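PDB 3GIP: N-acyl-D-glutamate deacylase from Bordetella bronchiseptica, which catalyses the zinc-dependent hydrolysis of N-acyl-D-glutamate, releasing D-glutamate and the carboxylate of the acyl group. Local coordinates for residues 220-225 / 246-251. Sequence-based numbering, arbitrary orientation.
Sequences RNEADG and VSHHKC. With ZN (zinc ion), chain F; FMT (formic acid), chain D.
Lys250 NZ is gripped by three oxygens where two loops of the TIM barrel meet at the zinc site of this amidohydrolase-family enzyme. The salt bridge from Lys250 NZ to Glu222 OE1 is 2.7 Å long and comes in from above the carboxylate plane. Lys250 NZ also donates to His248 O at 2.9 Å, lying in the plane of that carbonyl. A third bond runs 2.7 Å from Lys250 NZ to O2 of a bound formate (FMT). Bends at chi3 (81°) and chi4 (69°) curl the lysine chain back, bringing its ammonium to the carbonyl oxygen of His248. Glu222 instead reaches in from the loop between strand 214-218 and helix 226-240, extended beyond CG, and its buried carboxylate is held at both oxygens. OE2 accepts a hydrogen bond from a water that in turn accepts from Lys250 N. A second water lies within hydrogen-bonding distance of both OE2 and Ser247 O but has more acceptors in reach than protons. At the His248 edge, Glu222 OE2 lies near the ring plane, but its bond from His248 ND1 is weak, 3.3 Å long and bent to 134°. Tyr282, Arg376 and Ser288 also bind the formate, which may mark a pocket for an anionic part of the substrate. In the Glu222 loop, Asn221 OD1 forms an Asx turn with Ala223 N and takes Gly225 N from the opposite face of its amide. Cys95 and His218 share the zinc ion with His248, whose ring has formate O2 over one face, Ser247 CB over the other, and NE2 bonded to the metal at 2.1 Å.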
loop_
_atom_site.group_PDB
_atom_site.type_symbol
_atom_site.label_atom_id
_atom_site.label_comp_id
_atom_site.label_asym_id
_atom_site.label_seq_id
_atom_site.Cartn_x
_atom_site.Cartn_y
_atom_site.Cartn_z
ATOM N N ARG A 220 0.123 5.489 -16.174
ATOM C CA ARG A 220 -0.861 6.122 -17.048
ATOM C C ARG A 220 -2.033 5.257 -17.493
ATOM O O ARG A 220 -3.177 5.712 -17.504
ATOM C CB ARG A 220 -0.155 6.723 -18.267
ATOM C CG ARG A 220 -1.026 7.674 -19.079
ATOM C CD ARG A 220 -0.187 8.424 -20.108
ATOM N NE ARG A 220 0.824 9.268 -19.473
ATOM C CZ ARG A 220 0.593 10.491 -19.003
ATOM N NH1 ARG A 220 -0.619 11.024 -19.100
ATOM N NH2 ARG A 220 1.573 11.179 -18.427
ATOM N N ASN A 221 -1.753 4.015 -17.867
ATOM C CA ASN A 221 -2.811 3.115 -18.292
ATOM C C ASN A 221 -2.396 1.693 -17.971
ATOM O O ASN A 221 -1.237 1.326 -18.152
ATOM C CB ASN A 221 -3.076 3.270 -19.789
ATOM C CG ASN A 221 -4.214 2.395 -20.266
ATOM O OD1 ASN A 221 -4.007 1.249 -20.665
ATOM N ND2 ASN A 221 -5.431 2.925 -20.208
ATOM N N GLU A 222 -3.343 0.896 -17.491
ATOM C CA GLU A 222 -3.038 -0.478 -17.126
ATOM C C GLU A 222 -3.799 -1.489 -17.973
ATOM O O GLU A 222 -4.012 -2.632 -17.561
ATOM C CB GLU A 222 -3.319 -0.678 -15.635
ATOM C CG GLU A 222 -2.499 0.274 -14.760
ATOM C CD GLU A 222 -2.627 -0.006 -13.276
ATOM O OE1 GLU A 222 -3.707 0.257 -12.708
ATOM O OE2 GLU A 222 -1.644 -0.496 -12.681
ATOM N N ALA A 223 -4.186 -1.059 -19.170
ATOM C CA ALA A 223 -4.907 -1.914 -20.104
ATOM C C ALA A 223 -4.169 -1.928 -21.444
ATOM O O ALA A 223 -3.022 -2.361 -21.516
ATOM C CB ALA A 223 -6.339 -1.414 -20.281
ATOM N N ASP A 224 -4.811 -1.434 -22.499
ATOM C CA ASP A 224 -4.192 -1.424 -23.821
ATOM C C ASP A 224 -2.846 -0.701 -23.885
ATOM O O ASP A 224 -1.986 -1.046 -24.693
ATOM C CB ASP A 224 -5.143 -0.802 -24.847
ATOM C CG ASP A 224 -6.367 -1.658 -25.107
ATOM O OD1 ASP A 224 -6.507 -2.729 -24.475
ATOM O OD2 ASP A 224 -7.195 -1.254 -25.950
ATOM N N GLY A 225 -2.657 0.305 -23.039
ATOM C CA GLY A 225 -1.399 1.031 -23.065
ATOM C C GLY A 225 -0.469 0.722 -21.909
ATOM O O GLY A 225 0.410 1.523 -21.596
ATOM N N VAL A 246 6.579 0.461 -9.271
ATOM C CA VAL A 246 5.391 0.385 -10.111
ATOM C C VAL A 246 4.283 -0.173 -9.222
ATOM O O VAL A 246 4.297 -1.349 -8.860
ATOM C CB VAL A 246 5.593 -0.560 -11.317
ATOM C CG1 VAL A 246 4.320 -0.595 -12.158
ATOM C CG2 VAL A 246 6.777 -0.086 -12.158
ATOM N N SER A 247 3.337 0.688 -8.858
ATOM C CA SER A 247 2.232 0.311 -7.987
ATOM C C SER A 247 1.249 -0.679 -8.594
ATOM O O SER A 247 0.987 -0.654 -9.797
ATOM C CB SER A 247 1.462 1.563 -7.559
ATOM O OG SER A 247 2.299 2.447 -6.831
ATOM N N HIS A 248 0.702 -1.532 -7.730
ATOM C CA HIS A 248 -0.288 -2.539 -8.106
ATOM C C HIS A 248 -0.211 -2.919 -9.578
ATOM O O HIS A 248 -1.154 -2.718 -10.343
ATOM C CB HIS A 248 -1.708 -2.051 -7.741
ATOM C CG HIS A 248 -2.003 -0.627 -8.121
ATOM N ND1 HIS A 248 -1.828 -0.136 -9.396
ATOM C CD2 HIS A 248 -2.540 0.389 -7.402
ATOM C CE1 HIS A 248 -2.246 1.115 -9.451
ATOM N NE2 HIS A 248 -2.685 1.458 -8.253
ATOM N N HIS A 249 0.924 -3.489 -9.968
ATOM C CA HIS A 249 1.134 -3.866 -11.354
ATOM C C HIS A 249 0.142 -4.929 -11.796
ATOM O O HIS A 249 -0.065 -5.939 -11.113
ATOM C CB HIS A 249 2.569 -4.339 -11.568
ATOM C CG HIS A 249 2.953 -4.432 -13.010
ATOM N ND1 HIS A 249 2.504 -3.533 -13.956
ATOM C CD2 HIS A 249 3.742 -5.312 -13.669
ATOM C CE1 HIS A 249 2.998 -3.860 -15.137
ATOM N NE2 HIS A 249 3.752 -4.935 -14.989
ATOM N N LYS A 250 -0.457 -4.691 -12.957
ATOM C CA LYS A 250 -1.481 -5.579 -13.486
ATOM C C LYS A 250 -1.718 -5.304 -14.962
ATOM O O LYS A 250 -1.260 -4.293 -15.499
ATOM C CB LYS A 250 -2.795 -5.313 -12.753
ATOM C CG LYS A 250 -3.385 -3.939 -13.107
ATOM C CD LYS A 250 -4.693 -3.657 -12.389
ATOM C CE LYS A 250 -4.463 -3.186 -10.972
ATOM N NZ LYS A 250 -3.850 -1.816 -10.923
ATOM N N CYS A 251 -2.457 -6.210 -15.594
ATOM C CA CYS A 251 -2.842 -6.096 -16.995
ATOM C C CYS A 251 -4.354 -6.310 -17.033
ATOM O O CYS A 251 -4.845 -7.416 -16.795
ATOM C CB CYS A 251 -2.128 -7.152 -17.839
ATOM S SG CYS A 251 -0.339 -6.916 -17.906
HETATM ZN ZN ZN F . -3.565 3.323 -7.819
HETATM C C FMT D . -6.361 -0.593 -8.408
HETATM O O1 FMT D . -7.286 -0.900 -7.696
HETATM O O2 FMT D . -5.434 -1.504 -8.719
HETATM O O HOH W 1 0.452 1.187 -11.776
HETATM O O HOH W 2 -0.031 -2.005 -14.247
#